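Local coordinates for glycosyl hydrolase, family 38 (Enterococcus faecalis, PDB 5KBP), which probably hydrolyses alpha-mannosidic linkages in carbohydrates, as expected of a metal-dependent alpha-mannosidase of glycoside hydrolase family 38, at residues Ile11-His16 with Met229-Asp234; Phe644-Met649 with Thr663-Gln668; His404-Phe409 with Asp505-Ile510. All blocks are in the same frame, centred on the assembly; numbering follows the deposited sequence.

Contact 1 (Ile11-His16 with Met229-Asp234)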
loop_
_atom_site.group_PDB
_atom_site.type_symbol
_atom_site.label_atom_id
_atom_site.label_comp_id
_atom_site.label_asym_id
_atom_site.label_seq_id
_atom_site.Cartn_x
_atom_site.Cartn_y
_atom_site.Cartn_z
ATOM N N ILE A 11 -11.750 35.985 13.962
ATOM C CA ILE A 11 -11.559 35.329 12.674
ATOM C C ILE A 11 -10.412 34.335 12.821
ATOM O O ILE A 11 -9.255 34.727 13.009
ATOM C CB ILE A 11 -11.284 36.351 11.565
ATOM C CG1 ILE A 11 -12.454 37.331 11.466
ATOM C CG2 ILE A 11 -11.051 35.646 10.238
ATOM C CD1 ILE A 11 -12.122 38.616 10.755
ATOM N N VAL A 12 -10.731 33.047 12.733
ATOM C CA VAL A 12 -9.758 31.973 12.891
ATOM C C VAL A 12 -9.523 31.351 11.522
ATOM O O VAL A 12 -10.402 30.671 10.978
ATOM C CB VAL A 12 -10.229 30.922 13.905
ATOM C CG1 VAL A 12 -9.254 29.751 13.954
ATOM C CG2 VAL A 12 -10.388 31.548 15.284
ATOM N N SER A 13 -8.339 31.583 10.961
ATOM C CA SER A 13 -7.967 30.966 9.697
ATOM C C SER A 13 -7.601 29.502 9.915
ATOM O O SER A 13 -6.953 29.149 10.905
ATOM C CB SER A 13 -6.799 31.715 9.058
ATOM O OG SER A 13 -7.170 33.042 8.728
ATOM N N HIS A 14 -8.022 28.653 8.984
ATOM C CA HIS A 14 -7.825 27.215 9.110
ATOM C C HIS A 14 -7.999 26.583 7.736
ATOM O O HIS A 14 -8.222 27.269 6.735
ATOM C CB HIS A 14 -8.810 26.607 10.108
ATOM C CG HIS A 14 -10.184 26.416 9.546
ATOM N ND1 HIS A 14 -10.608 25.221 9.003
ATOM C CD2 HIS A 14 -11.223 27.275 9.421
ATOM C CE1 HIS A 14 -11.852 25.349 8.579
ATOM N NE2 HIS A 14 -12.250 26.585 8.822
ATOM N N SER A 15 -7.899 25.258 7.703
ATOM C CA SER A 15 -8.242 24.491 6.508
ATOM C C SER A 15 -8.556 23.071 6.955
ATOM O O SER A 15 -7.657 22.355 7.408
ATOM C CB SER A 15 -7.106 24.513 5.491
ATOM O OG SER A 15 -7.499 23.877 4.287
ATOM N N HIS A 16 -9.823 22.677 6.848
ATOM C CA HIS A 16 -10.223 21.310 7.166
ATOM C C HIS A 16 -9.668 20.380 6.097
ATOM O O HIS A 16 -10.158 20.361 4.964
ATOM C CB HIS A 16 -11.742 21.206 7.252
ATOM C CG HIS A 16 -12.230 19.847 7.649
ATOM N ND1 HIS A 16 -12.890 19.009 6.777
ATOM C CD2 HIS A 16 -12.145 19.180 8.823
ATOM C CE1 HIS A 16 -13.195 17.884 7.399
ATOM N NE2 HIS A 16 -12.753 17.961 8.641
ATOM N N MET A 229 -15.786 33.531 13.486
ATOM C CA MET A 229 -15.801 33.394 12.035
ATOM C C MET A 229 -14.704 32.415 11.638
ATOM O O MET A 229 -13.518 32.687 11.857
ATOM C CB MET A 229 -15.593 34.743 11.345
ATOM C CG MET A 229 -16.640 35.793 11.673
ATOM S SD MET A 229 -18.304 35.334 11.159
ATOM C CE MET A 229 -18.060 35.088 9.403
ATOM N N MET A 230 -15.098 31.284 11.061
ATOM C CA MET A 230 -14.154 30.245 10.663
ATOM C C MET A 230 -13.691 30.521 9.236
ATOM O O MET A 230 -14.438 30.305 8.276
ATOM C CB MET A 230 -14.794 28.866 10.790
ATOM C CG MET A 230 -15.139 28.492 12.224
ATOM S SD MET A 230 -13.685 28.452 13.293
ATOM C CE MET A 230 -12.730 27.163 12.497
ATOM N N ASN A 231 -12.450 30.990 9.101
ATOM C CA ASN A 231 -11.903 31.422 7.814
ATOM C C ASN A 231 -11.228 30.231 7.135
ATOM O O ASN A 231 -10.005 30.066 7.152
ATOM C CB ASN A 231 -10.951 32.594 8.020
ATOM C CG ASN A 231 -10.225 32.993 6.754
ATOM O OD1 ASN A 231 -8.996 32.980 6.705
ATOM N ND2 ASN A 231 -10.979 33.345 5.721
ATOM N N GLY A 232 -12.052 29.390 6.524
ATOM C CA GLY A 232 -11.552 28.218 5.833
ATOM C C GLY A 232 -12.673 27.247 5.539
ATOM O O GLY A 232 -13.834 27.473 5.892
ATOM N N VAL A 233 -12.293 26.148 4.882
ATOM C CA VAL A 233 -13.232 25.103 4.484
ATOM C C VAL A 233 -12.427 23.894 4.007
ATOM O O VAL A 233 -11.196 23.875 4.127
ATOM C CB VAL A 233 -14.213 25.621 3.408
ATOM C CG1 VAL A 233 -13.525 25.761 2.061
ATOM C CG2 VAL A 233 -15.473 24.753 3.318
ATOM N N ASP A 234 -13.111 22.878 3.480
ATOM C CA ASP A 234 -12.459 21.642 3.064
ATOM C C ASP A 234 -11.433 21.903 1.969
ATOM O O ASP A 234 -11.779 22.367 0.878
ATOM C CB ASP A 234 -13.510 20.644 2.577
ATOM C CG ASP A 234 -14.533 20.305 3.646
ATOM O OD1 ASP A 234 -15.501 21.078 3.811
ATOM O OD2 ASP A 234 -14.371 19.265 4.317
#

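Contact 2 (Phe644-Met649 with Thr663-Gln668)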
loop_
_atom_site.group_PDB
_atom_site.type_symbol
_atom_site.label_atom_id
_atom_site.label_comp_id
_atom_site.label_asym_id
_atom_site.label_seq_id
_atom_site.Cartn_x
_atom_site.Cartn_y
_atom_site.Cartn_z
ATOM N N PHE A 644 -26.920 -17.073 -5.665
ATOM C CA PHE A 644 -26.163 -16.473 -4.567
ATOM C C PHE A 644 -26.271 -17.424 -3.377
ATOM O O PHE A 644 -27.314 -17.481 -2.721
ATOM C CB PHE A 644 -26.694 -15.086 -4.231
ATOM C CG PHE A 644 -25.967 -14.410 -3.101
ATOM C CD1 PHE A 644 -24.810 -13.687 -3.339
ATOM C CD2 PHE A 644 -26.450 -14.483 -1.805
ATOM C CE1 PHE A 644 -24.141 -13.059 -2.305
ATOM C CE2 PHE A 644 -25.786 -13.858 -0.765
ATOM C CZ PHE A 644 -24.632 -13.144 -1.016
ATOM N N GLU A 645 -25.195 -18.161 -3.108
ATOM C CA GLU A 645 -25.199 -19.182 -2.069
ATOM C C GLU A 645 -24.694 -18.611 -0.750
ATOM O O GLU A 645 -23.742 -17.826 -0.718
ATOM C CB GLU A 645 -24.341 -20.377 -2.491
ATOM C CG GLU A 645 -24.436 -21.576 -1.557
ATOM C CD GLU A 645 -23.801 -22.822 -2.142
ATOM O OE1 GLU A 645 -23.390 -22.785 -3.320
ATOM O OE2 GLU A 645 -23.713 -23.840 -1.423
ATOM N N ILE A 646 -25.343 -19.012 0.341
ATOM C CA ILE A 646 -24.999 -18.567 1.686
ATOM C C ILE A 646 -24.679 -19.799 2.520
ATOM O O ILE A 646 -25.505 -20.714 2.626
ATOM C CB ILE A 646 -26.135 -17.753 2.327
ATOM C CG1 ILE A 646 -26.566 -16.611 1.405
ATOM C CG2 ILE A 646 -25.701 -17.206 3.676
ATOM C CD1 ILE A 646 -27.715 -15.790 1.949
ATOM N N THR A 647 -23.485 -19.825 3.110
ATOM C CA THR A 647 -23.031 -20.940 3.934
ATOM C C THR A 647 -22.682 -20.417 5.320
ATOM O O THR A 647 -21.783 -19.580 5.463
ATOM C CB THR A 647 -21.824 -21.642 3.305
ATOM O OG1 THR A 647 -22.161 -22.086 1.985
ATOM C CG2 THR A 647 -21.409 -22.843 4.145
ATOM N N THR A 648 -23.384 -20.914 6.335
ATOM C CA THR A 648 -23.192 -20.491 7.715
ATOM C C THR A 648 -22.811 -21.695 8.565
ATOM O O THR A 648 -23.437 -22.755 8.463
ATOM C CB THR A 648 -24.459 -19.835 8.275
ATOM O OG1 THR A 648 -24.857 -18.754 7.423
ATOM C CG2 THR A 648 -24.208 -19.297 9.677
ATOM N N MET A 649 -21.785 -21.528 9.396
ATOM C CA MET A 649 -21.347 -22.558 10.332
ATOM C C MET A 649 -21.818 -22.168 11.729
ATOM O O MET A 649 -21.319 -21.200 12.310
ATOM C CB MET A 649 -19.829 -22.725 10.291
ATOM C CG MET A 649 -19.299 -23.337 9.004
ATOM S SD MET A 649 -19.737 -25.075 8.813
ATOM C CE MET A 649 -18.853 -25.807 10.190
ATOM N N THR A 663 -20.601 -16.900 8.561
ATOM C CA THR A 663 -21.258 -16.878 7.261
ATOM C C THR A 663 -20.252 -16.496 6.184
ATOM O O THR A 663 -19.538 -15.498 6.323
ATOM C CB THR A 663 -22.431 -15.896 7.261
ATOM O OG1 THR A 663 -23.401 -16.301 8.235
ATOM C CG2 THR A 663 -23.085 -15.844 5.889
ATOM N N THR A 664 -20.195 -17.290 5.117
ATOM C CA THR A 664 -19.291 -17.052 4.002
ATOM C C THR A 664 -20.081 -16.956 2.704
ATOM O O THR A 664 -20.983 -17.761 2.453
ATOM C CB THR A 664 -18.240 -18.163 3.880
ATOM O OG1 THR A 664 -18.896 -19.426 3.708
ATOM C CG2 THR A 664 -17.370 -18.214 5.122
ATOM N N ILE A 665 -19.738 -15.962 1.881
ATOM C CA ILE A 665 -20.374 -15.754 0.586
ATOM C C ILE A 665 -19.300 -15.433 -0.445
ATOM O O ILE A 665 -18.195 -14.998 -0.114
ATOM C CB ILE A 665 -21.425 -14.618 0.610
ATOM C CG1 ILE A 665 -20.753 -13.273 0.893
ATOM C CG2 ILE A 665 -22.514 -14.901 1.637
ATOM C CD1 ILE A 665 -21.670 -12.078 0.739
ATOM N N ASN A 666 -19.645 -15.652 -1.711
ATOM C CA ASN A 666 -18.843 -15.210 -2.848
ATOM C C ASN A 666 -19.651 -14.128 -3.560
ATOM O O ASN A 666 -20.368 -14.388 -4.528
ATOM C CB ASN A 666 -18.496 -16.372 -3.779
ATOM C CG ASN A 666 -17.642 -15.939 -4.953
ATOM O OD1 ASN A 666 -16.949 -14.923 -4.890
ATOM N ND2 ASN A 666 -17.688 -16.708 -6.033
ATOM N N ASN A 667 -19.531 -12.902 -3.064
ATOM C CA ASN A 667 -20.381 -11.800 -3.504
ATOM C C ASN A 667 -20.041 -11.426 -4.941
ATOM O O ASN A 667 -19.039 -10.759 -5.206
ATOM C CB ASN A 667 -20.218 -10.606 -2.571
ATOM C CG ASN A 667 -21.158 -9.471 -2.912
ATOM O OD1 ASN A 667 -20.743 -8.319 -3.035
ATOM N ND2 ASN A 667 -22.432 -9.794 -3.082
ATOM N N GLN A 668 -20.877 -11.869 -5.878
ATOM C CA GLN A 668 -20.810 -11.439 -7.268
ATOM C C GLN A 668 -22.024 -10.592 -7.639
ATOM O O GLN A 668 -22.410 -10.517 -8.807
ATOM C CB GLN A 668 -20.682 -12.643 -8.200
ATOM C CG GLN A 668 -19.417 -13.456 -7.980
ATOM C CD GLN A 668 -18.153 -12.642 -8.198
ATOM O OE1 GLN A 668 -18.107 -11.765 -9.059
ATOM N NE2 GLN A 668 -17.121 -12.928 -7.411
HETATM O O HOH W 1 -19.025 -20.773 6.258
#

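Contact 3 (His404-Phe409 with Asp505-Ile510)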
loop_
_atom_site.group_PDB
_atom_site.type_symbol
_atom_site.label_atom_id
_atom_site.label_comp_id
_atom_site.label_asym_id
_atom_site.label_seq_id
_atom_site.Cartn_x
_atom_site.Cartn_y
_atom_site.Cartn_z
ATOM N N HIS A 404 6.798 -32.638 24.672
ATOM C CA HIS A 404 6.667 -31.428 23.864
ATOM C C HIS A 404 5.751 -30.448 24.587
ATOM O O HIS A 404 4.520 -30.525 24.453
ATOM C CB HIS A 404 6.118 -31.763 22.475
ATOM C CG HIS A 404 6.873 -32.849 21.771
ATOM N ND1 HIS A 404 8.077 -32.626 21.137
ATOM C CD2 HIS A 404 6.596 -34.163 21.601
ATOM C CE1 HIS A 404 8.509 -33.757 20.607
ATOM N NE2 HIS A 404 7.629 -34.705 20.875
ATOM N N PRO A 405 6.292 -29.514 25.366
ATOM C CA PRO A 405 5.435 -28.595 26.119
ATOM C C PRO A 405 4.947 -27.423 25.281
ATOM O O PRO A 405 5.581 -27.007 24.308
ATOM C CB PRO A 405 6.351 -28.115 27.252
ATOM C CG PRO A 405 7.717 -28.190 26.671
ATOM C CD PRO A 405 7.716 -29.351 25.707
ATOM N N PHE A 406 3.794 -26.893 25.683
ATOM C CA PHE A 406 3.222 -25.705 25.064
ATOM C C PHE A 406 2.479 -24.913 26.129
ATOM O O PHE A 406 2.071 -25.457 27.159
ATOM C CB PHE A 406 2.295 -26.060 23.892
ATOM C CG PHE A 406 1.144 -26.950 24.270
ATOM C CD1 PHE A 406 1.293 -28.328 24.288
ATOM C CD2 PHE A 406 -0.090 -26.410 24.597
ATOM C CE1 PHE A 406 0.235 -29.150 24.633
ATOM C CE2 PHE A 406 -1.152 -27.228 24.942
ATOM C CZ PHE A 406 -0.988 -28.599 24.960
ATOM N N VAL A 407 2.303 -23.617 25.870
ATOM C CA VAL A 407 1.763 -22.678 26.848
ATOM C C VAL A 407 0.534 -21.992 26.266
ATOM O O VAL A 407 0.531 -21.586 25.099
ATOM C CB VAL A 407 2.820 -21.634 27.267
ATOM C CG1 VAL A 407 2.271 -20.723 28.353
ATOM C CG2 VAL A 407 4.094 -22.321 27.734
ATOM N N LEU A 408 -0.505 -21.854 27.090
ATOM C CA LEU A 408 -1.739 -21.170 26.722
ATOM C C LEU A 408 -1.840 -19.868 27.506
ATOM O O LEU A 408 -1.794 -19.881 28.740
ATOM C CB LEU A 408 -2.958 -22.051 26.997
ATOM C CG LEU A 408 -3.358 -23.040 25.902
ATOM C CD1 LEU A 408 -4.425 -24.000 26.406
ATOM C CD2 LEU A 408 -3.849 -22.288 24.676
ATOM N N PHE A 409 -1.987 -18.754 26.794
ATOM C CA PHE A 409 -2.112 -17.437 27.403
ATOM C C PHE A 409 -3.539 -16.927 27.266
ATOM O O PHE A 409 -4.148 -17.037 26.197
ATOM C CB PHE A 409 -1.161 -16.426 26.755
ATOM C CG PHE A 409 0.291 -16.731 26.957
ATOM C CD1 PHE A 409 0.963 -17.569 26.083
ATOM C CD2 PHE A 409 0.993 -16.161 28.006
ATOM C CE1 PHE A 409 2.303 -17.844 26.260
ATOM C CE2 PHE A 409 2.333 -16.434 28.189
ATOM C CZ PHE A 409 2.990 -17.276 27.314
ATOM N N ASP A 505 -1.279 -20.999 31.348
ATOM C CA ASP A 505 -1.225 -22.378 31.805
ATOM C C ASP A 505 -0.339 -23.183 30.866
ATOM O O ASP A 505 -0.434 -23.050 29.641
ATOM C CB ASP A 505 -2.626 -22.997 31.873
ATOM C CG ASP A 505 -3.461 -22.432 33.006
ATOM O OD1 ASP A 505 -2.940 -22.322 34.137
ATOM O OD2 ASP A 505 -4.638 -22.091 32.766
ATOM N N SER A 506 0.522 -24.013 31.443
ATOM C CA SER A 506 1.459 -24.821 30.679
ATOM C C SER A 506 0.984 -26.267 30.620
ATOM O O SER A 506 0.490 -26.812 31.611
ATOM C CB SER A 506 2.860 -24.756 31.289
ATOM O OG SER A 506 3.352 -23.427 31.286
ATOM N N PHE A 507 1.129 -26.878 29.449
ATOM C CA PHE A 507 0.800 -28.278 29.230
ATOM C C PHE A 507 1.931 -28.922 28.437
ATOM O O PHE A 507 2.878 -28.253 28.015
ATOM C CB PHE A 507 -0.544 -28.427 28.503
ATOM C CG PHE A 507 -1.694 -27.770 29.214
ATOM C CD1 PHE A 507 -2.405 -28.452 30.188
ATOM C CD2 PHE A 507 -2.064 -26.471 28.908
ATOM C CE1 PHE A 507 -3.462 -27.851 30.842
ATOM C CE2 PHE A 507 -3.122 -25.864 29.559
ATOM C CZ PHE A 507 -3.822 -26.555 30.527
ATOM N N ALA A 508 1.835 -30.234 28.235
ATOM C CA ALA A 508 2.855 -30.955 27.490
ATOM C C ALA A 508 2.210 -32.105 26.733
ATOM O O ALA A 508 1.101 -32.542 27.051
ATOM C CB ALA A 508 3.967 -31.480 28.405
ATOM N N LEU A 509 2.928 -32.595 25.726
ATOM C CA LEU A 509 2.463 -33.675 24.863
ATOM C C LEU A 509 3.420 -34.848 25.019
ATOM O O LEU A 509 4.560 -34.791 24.544
ATOM C CB LEU A 509 2.386 -33.212 23.408
ATOM C CG LEU A 509 1.260 -33.776 22.542
ATOM C CD1 LEU A 509 -0.093 -33.367 23.099
ATOM C CD2 LEU A 509 1.414 -33.303 21.107
ATOM N N ILE A 510 2.965 -35.903 25.688
ATOM C CA ILE A 510 3.771 -37.096 25.901
ATOM C C ILE A 510 3.149 -38.256 25.136
ATOM O O ILE A 510 1.971 -38.238 24.768
ATOM C CB ILE A 510 3.914 -37.448 27.395
ATOM C CG1 ILE A 510 2.547 -37.776 28.000
ATOM C CG2 ILE A 510 4.571 -36.309 28.147
ATOM C CD1 ILE A 510 2.615 -38.259 29.432
#

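Contact 1 (Ile11-His16 with Met229-Asp234)
Ile11-Ser13 and Met229-Asn231 are parallel neighbours in a three-stranded parallel sheet of the N-terminal family 38 domain, consistent with the beta/alpha barrel of this family. Strand 7-13 lies between strands 226-231 and 256-260, and this contact covers its C-terminal end and what follows, the end at which such barrels generally carry their active site. The zigzag of backbone bonds runs from Val12 N to Met229 O (2.9 Å), then Asn231 N to Val12 O, then His14 N to Asn231 O. On one face Ile11 CG2 rests on Asn231 CB at 3.8 Å, and helices 204-219 and 242-252 cover that face. Beside it Ser13 OG donates to Asn231 OD1 over 2.7 Å. The serine hydroxyl also meets His260 NE2, while Asn231 ND2 is bonded to Gly197 O and Gln239 OE1, so both ends of the amide are bonded, which fixes its rotation.

Next along, His14 swings its ring over the 229-234 segment, with chi1 at 78°. Gly232 CA lies over one ring face, 3.9 Å from the centroid of the His14 ring, as a CH-pi contact, and Met230 CE comes obliquely to His14 CD2 at 3.4 Å. Tyr194 O takes the NE2 end of that ring. Tyr194 also reaches Asp234, its OH bonded to OD1, and its ring meets His16. Completing this cluster, His16 ND1 donates in its own ring plane to Asp234 OD2 at 2.9 Å, striking the carboxylate from above its plane, the two planes 86° apart.

Contact 2 (Phe644-Met649 with Thr663-Gln668)
Phe644 sets the edge of its ring against Ile665, CZ touching CD1 at 3.6 Å. With chi1 of Ile665 at 65°, CG1 is flanked by both backbone arms, which brings CD1 to the ring edge and CG2 within 3.8 Å of Phe644 CZ. Further along the same face, Ile646 CG2 meets Thr663 CG2 at 3.7 Å, and Phe562 of strand 555-566 packs on both residues. Next comes a pair of hydroxyls, Thr648 OG1 and Thr663 OG1, hydrogen-bonded at 3.0 Å; Tyr778 OH is a further partner of the Thr663 oxygen. Within the two segments of this hairpin, strands 641-653 and 659-667, the backbones bond at Thr647 and Thr664: a firm bond from Thr664 N to Thr647 O (2.8 Å) and a weak one back from Thr647 N to Thr664 O. Toward Phe644 the strands part, its CA being 7.5 Å from Asn667 CA. On the other face a water donates to Thr647 O and also bonds Thr664 OG1. The two faces of the hairpin thus differ: one is buried and largely apolar, its two hydroxyls bonded to each other and that of Thr663 also to a tyrosine, the other partly exposed and hydrated.

Contact 3 (His404-Phe409 with Asp505-Ile510)
Phe406 and Phe507 are paired across a hydrogen-bonded position of two antiparallel strands. A chi1 of 59° folds the Phe406 ring back across the neighbouring strand, and Phe507 CB then sits over its face, 3.6 Å from Phe406 CZ, in a CH-pi contact. The Phe507 ring leans the other way along the strand, and Leu408 CD1 touches its CE2 at 3.9 Å, approaching obliquely. Two backbone bonds fix this pair, Phe406 N to Phe507 O (2.9 Å) and a nearly straight one from Phe507 N to Phe406 O. The same two-way pairing of backbone bonds recurs at His404 with Leu509 and at Leu408 with Asp505, giving six bonds over the six-residue segments. On the opposite face the residues are small or compact: Pro405 CB and Ala508 CB are 4.3 Å apart, and Val407 CG2 lies against Ser506 OG at 3.8 Å, a hydroxyl whose hydrogen bond goes to Pro817 O.

One shell further out, Val422 and Val424 of strand 416-430 and Leu494 of strand 483-499 press on Phe406, while Val453 of strand 451-454, a neighbour within the same sheet, touches Phe507. Phe399 backs Pro405 and Ala508 from the other side. Regular antiparallel strands packed in this way through apolar side chains are consistent with a beta-sandwich-like layering in the first C-terminal region of the family.

In the fold
From the N terminus, contact 1 comes first: it brings 229-234 back beside 11-16 and closes a loop of 212 residues, about a third of it helical, within the N-terminal family 38 domain. Contact 3 follows, spanning 95 residues, mostly strand, to pair strand 404-410 with strand 503-511. Contact 2 comes last and closes just 13 residues, a local hairpin within a nine-stranded antiparallel sheet. The three loops run in series, none nested in or crossing another. Their centres are well separated: about 60 Å between contacts 1 and 3, which lie on opposite sides of the chain's centre, and about 37 Å between contacts 2 and 3.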